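Local structure of regulatory protein BLAR1 (Bacillus licheniformis, 1NRF) at residues F13-Y24 with R44-R52; L189-L197 with L248-P258. The protein senses beta-lactam antibiotics at the cell surface, its extracellular sensor domain, described here, probably being acylated on a serine to start the signal to the cytoplasm. One frame throughout, in Å; residues are numbered along the deposited sequence.

Contact 1 of 2, residues F13-Y24 with R44-R52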
loop_
_atom_site.group_PDB
_atom_site.type_symbol
_atom_site.label_atom_id
_atom_site.label_comp_id
_atom_site.label_asym_id
_atom_site.label_seq_id
_atom_site.Cartn_x
_atom_site.Cartn_y
_atom_site.Cartn_z
ATOM N N PHE A 13 10.324 0.001 13.740
ATOM C CA PHE A 13 10.429 -0.922 14.913
ATOM C C PHE A 13 9.759 -0.337 16.146
ATOM O O PHE A 13 10.399 0.332 16.960
ATOM C CB PHE A 13 11.902 -1.228 15.214
ATOM C CG PHE A 13 12.543 -2.148 14.211
ATOM C CD1 PHE A 13 13.878 -1.990 13.859
ATOM C CD2 PHE A 13 11.804 -3.167 13.613
ATOM C CE1 PHE A 13 14.467 -2.830 12.928
ATOM C CE2 PHE A 13 12.379 -4.009 12.684
ATOM C CZ PHE A 13 13.717 -3.843 12.337
ATOM N N LEU A 14 8.463 -0.603 16.270
ATOM C CA LEU A 14 7.664 -0.110 17.384
ATOM C C LEU A 14 8.304 -0.403 18.743
ATOM O O LEU A 14 8.944 -1.439 18.937
ATOM C CB LEU A 14 6.270 -0.743 17.332
ATOM C CG LEU A 14 5.578 -0.697 15.969
ATOM C CD1 LEU A 14 4.276 -1.473 16.032
ATOM C CD2 LEU A 14 5.344 0.753 15.561
ATOM N N PRO A 15 8.142 0.514 19.705
ATOM C CA PRO A 15 8.729 0.284 21.027
ATOM C C PRO A 15 8.039 -0.880 21.730
ATOM O O PRO A 15 6.812 -0.929 21.807
ATOM C CB PRO A 15 8.505 1.614 21.740
ATOM C CG PRO A 15 7.223 2.112 21.123
ATOM C CD PRO A 15 7.435 1.807 19.653
ATOM N N GLY A 16 8.838 -1.814 22.231
ATOM C CA GLY A 16 8.291 -2.969 22.916
ATOM C C GLY A 16 8.113 -4.146 21.980
ATOM O O GLY A 16 7.100 -4.840 22.052
ATOM N N THR A 17 9.099 -4.374 21.111
ATOM C CA THR A 17 9.047 -5.466 20.136
ATOM C C THR A 17 10.404 -6.151 19.964
ATOM O O THR A 17 11.391 -5.746 20.579
ATOM C CB THR A 17 8.597 -4.949 18.738
ATOM O OG1 THR A 17 9.520 -3.957 18.266
ATOM C CG2 THR A 17 7.204 -4.335 18.809
ATOM N N ASN A 18 10.436 -7.194 19.133
ATOM C CA ASN A 18 11.666 -7.930 18.839
ATOM C C ASN A 18 11.716 -8.256 17.338
ATOM O O ASN A 18 10.684 -8.357 16.676
ATOM C CB ASN A 18 11.759 -9.205 19.700
ATOM C CG ASN A 18 10.907 -10.350 19.176
ATOM O OD1 ASN A 18 11.340 -11.116 18.311
ATOM N ND2 ASN A 18 9.692 -10.476 19.703
ATOM N N VAL A 19 12.920 -8.401 16.800
ATOM C CA VAL A 19 13.088 -8.671 15.379
ATOM C C VAL A 19 13.786 -9.994 15.066
ATOM O O VAL A 19 14.679 -10.430 15.786
ATOM C CB VAL A 19 13.872 -7.516 14.705
ATOM C CG1 VAL A 19 14.046 -7.781 13.221
ATOM C CG2 VAL A 19 13.133 -6.212 14.921
ATOM N N GLU A 20 13.355 -10.619 13.976
ATOM C CA GLU A 20 13.906 -11.886 13.507
ATOM C C GLU A 20 14.285 -11.711 12.035
ATOM O O GLU A 20 13.643 -10.961 11.303
ATOM C CB GLU A 20 12.855 -12.990 13.645
ATOM C CG GLU A 20 13.316 -14.378 13.248
ATOM C CD GLU A 20 12.193 -15.404 13.342
ATOM O OE1 GLU A 20 11.214 -15.289 12.567
ATOM O OE2 GLU A 20 12.286 -16.319 14.192
ATOM N N TYR A 21 15.328 -12.398 11.602
ATOM C CA TYR A 21 15.752 -12.287 10.220
ATOM C C TYR A 21 15.686 -13.634 9.518
ATOM O O TYR A 21 15.994 -14.667 10.108
ATOM C CB TYR A 21 17.168 -11.726 10.165
ATOM C CG TYR A 21 17.247 -10.293 10.628
ATOM C CD1 TYR A 21 17.003 -9.241 9.743
ATOM C CD2 TYR A 21 17.517 -9.983 11.961
ATOM C CE1 TYR A 21 17.022 -7.918 10.171
ATOM C CE2 TYR A 21 17.534 -8.662 12.397
ATOM C CZ TYR A 21 17.285 -7.637 11.495
ATOM O OH TYR A 21 17.291 -6.332 11.915
ATOM N N GLU A 22 15.260 -13.617 8.259
ATOM C CA GLU A 22 15.165 -14.837 7.470
ATOM C C GLU A 22 15.566 -14.590 6.032
ATOM O O GLU A 22 15.646 -13.446 5.582
ATOM C CB GLU A 22 13.752 -15.407 7.524
ATOM C CG GLU A 22 13.416 -16.016 8.863
ATOM C CD GLU A 22 12.044 -16.643 8.884
ATOM O OE1 GLU A 22 11.759 -17.475 7.997
ATOM O OE2 GLU A 22 11.253 -16.308 9.792
ATOM N N ASP A 23 15.823 -15.675 5.314
ATOM C CA ASP A 23 16.239 -15.579 3.924
ATOM C C ASP A 23 15.140 -16.077 2.993
ATOM O O ASP A 23 14.712 -17.225 3.089
ATOM C CB ASP A 23 17.516 -16.398 3.706
ATOM C CG ASP A 23 18.134 -16.157 2.349
ATOM O OD1 ASP A 23 19.114 -16.846 2.009
ATOM O OD2 ASP A 23 17.641 -15.271 1.623
ATOM N N TYR A 24 14.689 -15.205 2.097
ATOM C CA TYR A 24 13.645 -15.558 1.149
ATOM C C TYR A 24 14.083 -15.246 -0.272
ATOM O O TYR A 24 13.260 -15.147 -1.184
ATOM C CB TYR A 24 12.366 -14.798 1.472
ATOM C CG TYR A 24 11.843 -15.039 2.866
ATOM C CD1 TYR A 24 11.470 -16.314 3.284
ATOM C CD2 TYR A 24 11.696 -13.985 3.759
ATOM C CE1 TYR A 24 10.954 -16.529 4.565
ATOM C CE2 TYR A 24 11.186 -14.185 5.034
ATOM C CZ TYR A 24 10.816 -15.454 5.431
ATOM O OH TYR A 24 10.300 -15.628 6.691
ATOM N N ARG A 44 2.767 -11.731 18.913
ATOM C CA ARG A 44 4.145 -12.003 19.288
ATOM C C ARG A 44 4.995 -10.737 19.235
ATOM O O ARG A 44 6.183 -10.770 19.573
ATOM C CB ARG A 44 4.739 -13.058 18.350
ATOM C CG ARG A 44 4.047 -14.419 18.405
ATOM C CD ARG A 44 4.357 -15.174 19.699
ATOM N NE ARG A 44 5.780 -15.497 19.827
ATOM C CZ ARG A 44 6.446 -16.304 19.005
ATOM N NH1 ARG A 44 5.827 -16.889 17.984
ATOM N NH2 ARG A 44 7.739 -16.522 19.200
ATOM N N LYS A 45 4.384 -9.622 18.822
ATOM C CA LYS A 45 5.098 -8.349 18.701
ATOM C C LYS A 45 6.449 -8.644 18.049
ATOM O O LYS A 45 7.484 -8.135 18.477
ATOM C CB LYS A 45 5.327 -7.718 20.078
ATOM C CG LYS A 45 4.074 -7.543 20.916
ATOM C CD LYS A 45 4.377 -6.776 22.193
ATOM C CE LYS A 45 3.238 -6.875 23.207
ATOM N NZ LYS A 45 1.941 -6.288 22.740
ATOM N N LYS A 46 6.431 -9.485 17.025
ATOM C CA LYS A 46 7.655 -9.861 16.338
ATOM C C LYS A 46 7.685 -9.508 14.854
ATOM O O LYS A 46 6.707 -9.686 14.123
ATOM C CB LYS A 46 7.899 -11.362 16.477
ATOM C CG LYS A 46 9.172 -11.840 15.775
ATOM C CD LYS A 46 9.086 -13.308 15.385
ATOM C CE LYS A 46 8.701 -14.186 16.564
ATOM N NZ LYS A 46 9.669 -14.068 17.690
ATOM N N TYR A 47 8.832 -9.006 14.421
ATOM C CA TYR A 47 9.036 -8.673 13.028
ATOM C C TYR A 47 9.883 -9.773 12.425
ATOM O O TYR A 47 10.859 -10.222 13.035
ATOM C CB TYR A 47 9.816 -7.372 12.851
ATOM C CG TYR A 47 9.107 -6.104 13.256
ATOM C CD1 TYR A 47 9.348 -5.524 14.498
ATOM C CD2 TYR A 47 8.264 -5.437 12.362
ATOM C CE1 TYR A 47 8.786 -4.313 14.844
ATOM C CE2 TYR A 47 7.692 -4.214 12.700
ATOM C CZ TYR A 47 7.965 -3.657 13.944
ATOM O OH TYR A 47 7.460 -2.427 14.280
ATOM N N THR A 48 9.499 -10.219 11.238
ATOM C CA THR A 48 10.277 -11.212 10.524
ATOM C C THR A 48 10.625 -10.484 9.239
ATOM O O THR A 48 9.732 -10.106 8.474
ATOM C CB THR A 48 9.469 -12.462 10.189
ATOM O OG1 THR A 48 8.967 -13.047 11.396
ATOM C CG2 THR A 48 10.355 -13.482 9.480
ATOM N N ILE A 49 11.910 -10.247 9.009
ATOM C CA ILE A 49 12.283 -9.545 7.800
ATOM C C ILE A 49 13.456 -10.087 7.022
ATOM O O ILE A 49 14.449 -10.542 7.582
ATOM C CB ILE A 49 12.546 -8.043 8.065
ATOM C CG1 ILE A 49 13.555 -7.869 9.192
ATOM C CG2 ILE A 49 11.241 -7.342 8.393
ATOM C CD1 ILE A 49 13.792 -6.410 9.548
ATOM N N TYR A 50 13.303 -10.024 5.705
ATOM C CA TYR A 50 14.320 -10.458 4.771
ATOM C C TYR A 50 14.913 -9.206 4.124
ATOM O O TYR A 50 14.167 -8.322 3.671
ATOM C CB TYR A 50 13.705 -11.370 3.700
ATOM C CG TYR A 50 14.578 -11.529 2.481
ATOM C CD1 TYR A 50 14.145 -11.080 1.235
ATOM C CD2 TYR A 50 15.866 -12.049 2.586
ATOM C CE1 TYR A 50 14.973 -11.133 0.127
ATOM C CE2 TYR A 50 16.707 -12.109 1.478
ATOM C CZ TYR A 50 16.255 -11.644 0.253
ATOM O OH TYR A 50 17.086 -11.671 -0.842
ATOM N N ASN A 51 16.246 -9.144 4.096
ATOM C CA ASN A 51 16.998 -8.031 3.516
ATOM C C ASN A 51 16.737 -6.736 4.282
ATOM O O ASN A 51 15.954 -5.894 3.837
ATOM C CB ASN A 51 16.611 -7.852 2.048
ATOM C CG ASN A 51 17.576 -6.971 1.292
ATOM O OD1 ASN A 51 18.329 -6.202 1.884
ATOM N ND2 ASN A 51 17.549 -7.069 -0.030
ATOM N N ARG A 52 17.410 -6.578 5.420
ATOM C CA ARG A 52 17.239 -5.405 6.266
ATOM C C ARG A 52 17.470 -4.067 5.561
ATOM O O ARG A 52 16.791 -3.075 5.850
ATOM C CB ARG A 52 18.158 -5.493 7.492
ATOM C CG ARG A 52 17.760 -4.509 8.592
ATOM C CD ARG A 52 18.647 -4.563 9.825
ATOM N NE ARG A 52 18.126 -3.693 10.885
ATOM C CZ ARG A 52 18.019 -2.368 10.793
ATOM N NH1 ARG A 52 18.401 -1.742 9.688
ATOM N NH2 ARG A 52 17.517 -1.667 11.801
HETATM O O HOH W 1 18.188 -11.441 5.267
#
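Strand 18-21 is the outermost strand at one end of the mixed sheet of this penicillin-binding fold, and it pairs in parallel with strand 46-50. The ladder begins where Asn18 N donates to Lys45 O (3.2 Å) and passes through Tyr47 N to Asn18 O, Glu20 N to Tyr47 O and Ile49 N to Glu20 O. It closes with Glu22 N donating to Ile49 O (3.3 Å).

Tyr47 anchors the chain ahead of the strand. With chi1 at -69°, its ring leans beside its own backbone N toward Phe13-Thr17, and its OH accepts a nearly straight bond from Leu14 N (2.9 Å, 169°). The same hydroxyl bonds to Asn163 of helix 158-170, so the N-terminal chain, the sheet and that helix meet at one oxygen. Phe13 turns its edge to the face of Tyr47 in a T-shaped stack, centroids 5.0 Å apart. CG2 of Val19 lies over a face of the Phe13 ring, while Ile49 CD1 sits at its edge, 3.8 Å from Phe13 CZ. Tyr21, on the same side of the sheet, lays CE1 against CG1 and CD1 of Ile49, and its OH takes a weak bond from Arg52 NE in the guanidinium plane.

Glu20 and Thr48 occupy the other side, joined by a weak bond from Thr48 OG1 to Glu20 OE1. Further along, Tyr24 CD2 packs on Tyr50 CB, and Tyr24 N lies over one face of the Tyr50 ring. The hydroxyl of Tyr50 is held by Ser25.

Contact 2 of 2, residues L189-L197 with L248-P258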
loop_
_atom_site.group_PDB
_atom_site.type_symbol
_atom_site.label_atom_id
_atom_site.label_comp_id
_atom_site.label_asym_id
_atom_site.label_seq_id
_atom_site.Cartn_x
_atom_site.Cartn_y
_atom_site.Cartn_z
ATOM N N LEU A 189 -9.144 -8.253 -0.221
ATOM C CA LEU A 189 -9.037 -9.055 -1.445
ATOM C C LEU A 189 -9.696 -10.436 -1.478
ATOM O O LEU A 189 -10.463 -10.733 -2.393
ATOM C CB LEU A 189 -7.568 -9.222 -1.820
ATOM C CG LEU A 189 -6.851 -7.916 -2.140
ATOM C CD1 LEU A 189 -5.349 -8.163 -2.243
ATOM C CD2 LEU A 189 -7.418 -7.340 -3.433
ATOM N N GLU A 190 -9.374 -11.279 -0.500
ATOM C CA GLU A 190 -9.910 -12.637 -0.429
ATOM C C GLU A 190 -10.133 -13.112 1.004
ATOM O O GLU A 190 -9.776 -12.435 1.966
ATOM C CB GLU A 190 -8.950 -13.627 -1.092
ATOM C CG GLU A 190 -8.755 -13.459 -2.576
ATOM C CD GLU A 190 -8.077 -14.665 -3.212
ATOM O OE1 GLU A 190 -8.613 -15.789 -3.086
ATOM O OE2 GLU A 190 -7.014 -14.493 -3.839
ATOM N N GLU A 191 -10.719 -14.297 1.128
ATOM C CA GLU A 191 -10.957 -14.903 2.428
ATOM C C GLU A 191 -10.909 -16.407 2.264
ATOM O O GLU A 191 -11.795 -16.987 1.651
ATOM C CB GLU A 191 -12.322 -14.515 2.996
ATOM C CG GLU A 191 -12.471 -14.951 4.453
ATOM C CD GLU A 191 -13.880 -14.812 4.986
ATOM O OE1 GLU A 191 -14.504 -13.753 4.759
ATOM O OE2 GLU A 191 -14.356 -15.765 5.646
ATOM N N SER A 192 -9.872 -17.032 2.804
ATOM C CA SER A 192 -9.720 -18.479 2.715
ATOM C C SER A 192 -9.670 -19.066 4.114
ATOM O O SER A 192 -9.582 -18.324 5.087
ATOM C CB SER A 192 -8.439 -18.835 1.954
ATOM O OG SER A 192 -8.528 -18.442 0.595
ATOM N N ASN A 193 -9.726 -20.394 4.205
ATOM C CA ASN A 193 -9.696 -21.098 5.489
ATOM C C ASN A 193 -10.502 -20.328 6.540
ATOM O O ASN A 193 -11.700 -20.563 6.707
ATOM C CB ASN A 193 -8.244 -21.287 5.963
ATOM C CG ASN A 193 -7.416 -22.145 5.004
ATOM O OD1 ASN A 193 -6.278 -22.523 5.307
ATOM N ND2 ASN A 193 -7.983 -22.452 3.844
ATOM N N GLY A 194 -9.832 -19.414 7.239
ATOM C CA GLY A 194 -10.484 -18.589 8.243
ATOM C C GLY A 194 -9.755 -17.255 8.298
ATOM O O GLY A 194 -9.877 -16.484 9.256
ATOM N N ARG A 195 -8.994 -16.986 7.243
ATOM C CA ARG A 195 -8.198 -15.776 7.138
ATOM C C ARG A 195 -8.663 -14.838 6.040
ATOM O O ARG A 195 -9.068 -15.278 4.966
ATOM C CB ARG A 195 -6.744 -16.150 6.875
ATOM C CG ARG A 195 -6.173 -17.136 7.859
ATOM C CD ARG A 195 -5.804 -18.429 7.161
ATOM N NE ARG A 195 -4.480 -18.901 7.557
ATOM C CZ ARG A 195 -4.116 -19.171 8.806
ATOM N NH1 ARG A 195 -4.970 -19.019 9.806
ATOM N NH2 ARG A 195 -2.888 -19.591 9.057
ATOM N N VAL A 196 -8.584 -13.541 6.315
ATOM C CA VAL A 196 -8.969 -12.517 5.350
ATOM C C VAL A 196 -7.735 -11.748 4.885
ATOM O O VAL A 196 -6.992 -11.205 5.699
ATOM C CB VAL A 196 -9.954 -11.499 5.952
ATOM C CG1 VAL A 196 -10.295 -10.459 4.915
ATOM C CG2 VAL A 196 -11.213 -12.199 6.430
ATOM N N LEU A 197 -7.534 -11.701 3.574
ATOM C CA LEU A 197 -6.405 -10.994 2.993
ATOM C C LEU A 197 -6.789 -9.603 2.486
ATOM O O LEU A 197 -7.756 -9.451 1.741
ATOM C CB LEU A 197 -5.829 -11.789 1.826
ATOM C CG LEU A 197 -4.597 -11.182 1.142
ATOM C CD1 LEU A 197 -3.405 -11.296 2.089
ATOM C CD2 LEU A 197 -4.299 -11.908 -0.176
ATOM N N LEU A 248 2.973 -13.259 -1.348
ATOM C CA LEU A 248 2.012 -14.346 -1.209
ATOM C C LEU A 248 2.642 -15.735 -1.088
ATOM O O LEU A 248 2.156 -16.571 -0.335
ATOM C CB LEU A 248 1.032 -14.304 -2.387
ATOM C CG LEU A 248 -0.417 -13.912 -2.080
ATOM C CD1 LEU A 248 -0.510 -12.981 -0.886
ATOM C CD2 LEU A 248 -1.010 -13.276 -3.323
ATOM N N SER A 249 3.720 -15.983 -1.821
ATOM C CA SER A 249 4.380 -17.273 -1.738
ATOM C C SER A 249 5.028 -17.351 -0.365
ATOM O O SER A 249 4.950 -18.376 0.311
ATOM C CB SER A 249 5.442 -17.418 -2.827
ATOM O OG SER A 249 6.541 -16.557 -2.597
ATOM N N ILE A 250 5.657 -16.258 0.060
ATOM C CA ILE A 250 6.291 -16.242 1.375
ATOM C C ILE A 250 5.233 -16.392 2.463
ATOM O O ILE A 250 5.425 -17.141 3.410
ATOM C CB ILE A 250 7.101 -14.944 1.605
ATOM C CG1 ILE A 250 8.239 -14.868 0.582
ATOM C CG2 ILE A 250 7.659 -14.907 3.032
ATOM C CD1 ILE A 250 9.083 -13.620 0.689
ATOM N N LEU A 251 4.112 -15.692 2.316
ATOM C CA LEU A 251 3.026 -15.778 3.297
ATOM C C LEU A 251 2.514 -17.205 3.414
ATOM O O LEU A 251 2.195 -17.678 4.504
ATOM C CB LEU A 251 1.867 -14.863 2.891
ATOM C CG LEU A 251 1.643 -13.575 3.689
ATOM C CD1 LEU A 251 2.960 -12.872 3.926
ATOM C CD2 LEU A 251 0.669 -12.670 2.930
ATOM N N ASP A 252 2.433 -17.878 2.274
ATOM C CA ASP A 252 1.961 -19.246 2.202
ATOM C C ASP A 252 3.034 -20.212 2.696
ATOM O O ASP A 252 2.742 -21.357 3.048
ATOM C CB ASP A 252 1.567 -19.566 0.757
ATOM C CG ASP A 252 1.422 -21.052 0.503
ATOM O OD1 ASP A 252 2.434 -21.705 0.158
ATOM O OD2 ASP A 252 0.295 -21.565 0.659
ATOM N N LYS A 253 4.275 -19.736 2.727
ATOM C CA LYS A 253 5.398 -20.547 3.179
ATOM C C LYS A 253 5.422 -20.637 4.707
ATOM O O LYS A 253 5.807 -21.658 5.274
ATOM C CB LYS A 253 6.713 -19.946 2.669
ATOM C CG LYS A 253 7.944 -20.779 2.959
ATOM C CD LYS A 253 7.875 -22.124 2.256
ATOM C CE LYS A 253 9.216 -22.836 2.324
ATOM N NZ LYS A 253 9.225 -24.099 1.535
ATOM N N LYS A 254 5.010 -19.563 5.370
ATOM C CA LYS A 254 4.982 -19.539 6.823
ATOM C C LYS A 254 3.577 -19.843 7.310
ATOM O O LYS A 254 3.229 -19.547 8.445
ATOM C CB LYS A 254 5.434 -18.175 7.346
ATOM C CG LYS A 254 6.797 -17.743 6.825
ATOM C CD LYS A 254 7.565 -16.907 7.847
ATOM C CE LYS A 254 8.040 -17.775 9.006
ATOM N NZ LYS A 254 8.862 -17.043 10.011
ATOM N N GLY A 255 2.766 -20.426 6.434
ATOM C CA GLY A 255 1.411 -20.787 6.801
ATOM C C GLY A 255 0.505 -19.676 7.291
ATOM O O GLY A 255 -0.509 -19.952 7.919
ATOM N N ILE A 256 0.850 -18.420 7.010
ATOM C CA ILE A 256 0.012 -17.294 7.444
ATOM C C ILE A 256 -1.199 -17.103 6.531
ATOM O O ILE A 256 -2.290 -16.788 7.000
ATOM C CB ILE A 256 0.841 -15.991 7.541
ATOM C CG1 ILE A 256 1.890 -16.155 8.652
ATOM C CG2 ILE A 256 -0.069 -14.801 7.847
ATOM C CD1 ILE A 256 2.932 -15.076 8.712
ATOM N N TYR A 257 -1.014 -17.298 5.231
ATOM C CA TYR A 257 -2.125 -17.187 4.294
ATOM C C TYR A 257 -2.019 -18.274 3.222
ATOM O O TYR A 257 -1.123 -18.243 2.389
ATOM C CB TYR A 257 -2.173 -15.809 3.630
ATOM C CG TYR A 257 -3.479 -15.601 2.907
ATOM C CD1 TYR A 257 -4.675 -15.492 3.621
ATOM C CD2 TYR A 257 -3.546 -15.633 1.514
ATOM C CE1 TYR A 257 -5.906 -15.433 2.974
ATOM C CE2 TYR A 257 -4.783 -15.577 0.849
ATOM C CZ TYR A 257 -5.957 -15.482 1.592
ATOM O OH TYR A 257 -7.188 -15.476 0.962
ATOM N N PRO A 258 -2.948 -19.248 3.236
ATOM C CA PRO A 258 -3.035 -20.388 2.308
ATOM C C PRO A 258 -2.969 -20.047 0.815
ATOM O O PRO A 258 -3.193 -18.867 0.471
ATOM C CB PRO A 258 -4.372 -21.024 2.680
ATOM C CG PRO A 258 -4.484 -20.724 4.142
ATOM C CD PRO A 258 -4.066 -19.282 4.195
#
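Glu190 meets the C-terminal chain through its CB, which lies 3.3 Å from Tyr257 OH. Two residues on, Ser192 reaches the same phenol oxygen: OG stands beside its own backbone N (chi1 -66°) and gives a weak hydrogen bond to Tyr257 OH. Between the two strands the chain turns at Asn193 and Gly194, and Arg195 N and Ser192 O bond across the base of this hairpin.

Arg195 then brings its long side chain over the end of the opposing segment. Bends at chi2 and chi3 carry the guanidinium to the carbonyl of Gly255, where NH2 donates at 2.7 Å to Gly255 O. The oxygen is only 5° out of the guanidinium plane and the nitrogen lies in the carbonyl plane, although the N-H...O angle is bent. Pro258 CD rests at the edge of the same group, 3.4 Å from Arg195 NE. Closer to the backbone, Arg195 CB touches Tyr257 CD1 at 3.9 Å, and Arg195 O lies at the edge of that ring.

Leu197 completes the hold on Tyr257. Its CB sits over the ring face in a CH-pi contact, 3.9 Å from the centroid, and with CG anti to the backbone N (chi1 -178°) the isopropyl end extends toward the helix, where CD2 meets Leu248 CD1 at 4.0 Å and CD1 makes a looser contact with Leu251 CD2. Val219 of strand 211-220 touches both Leu197 and Leu251, placing this apolar patch between helix and sheet. A C-terminal helix packed against a largely antiparallel sheet is characteristic of the alpha/beta domain of the serine beta-lactamase and penicillin-binding protein fold.

Contacts 1 and 2, with centres about 19 Å apart, involve the two ends of one sheet: strand 18-21 is outermost on one side and strand 188-192 on the other. The C-terminal segment of contact 2 joins them. Lys254, just beyond the helix, sends NZ to Glu22 OE2 of contact 1 in a salt bridge of 2.5 Å, with a longer, weak ion pair to Glu20. Tyr24 packs alongside, its OH 3.2 Å from Lys254 CD and its CB 3.6 Å from Ile250 CD1. Both contacts lie away from Ser63, the probable acylation site.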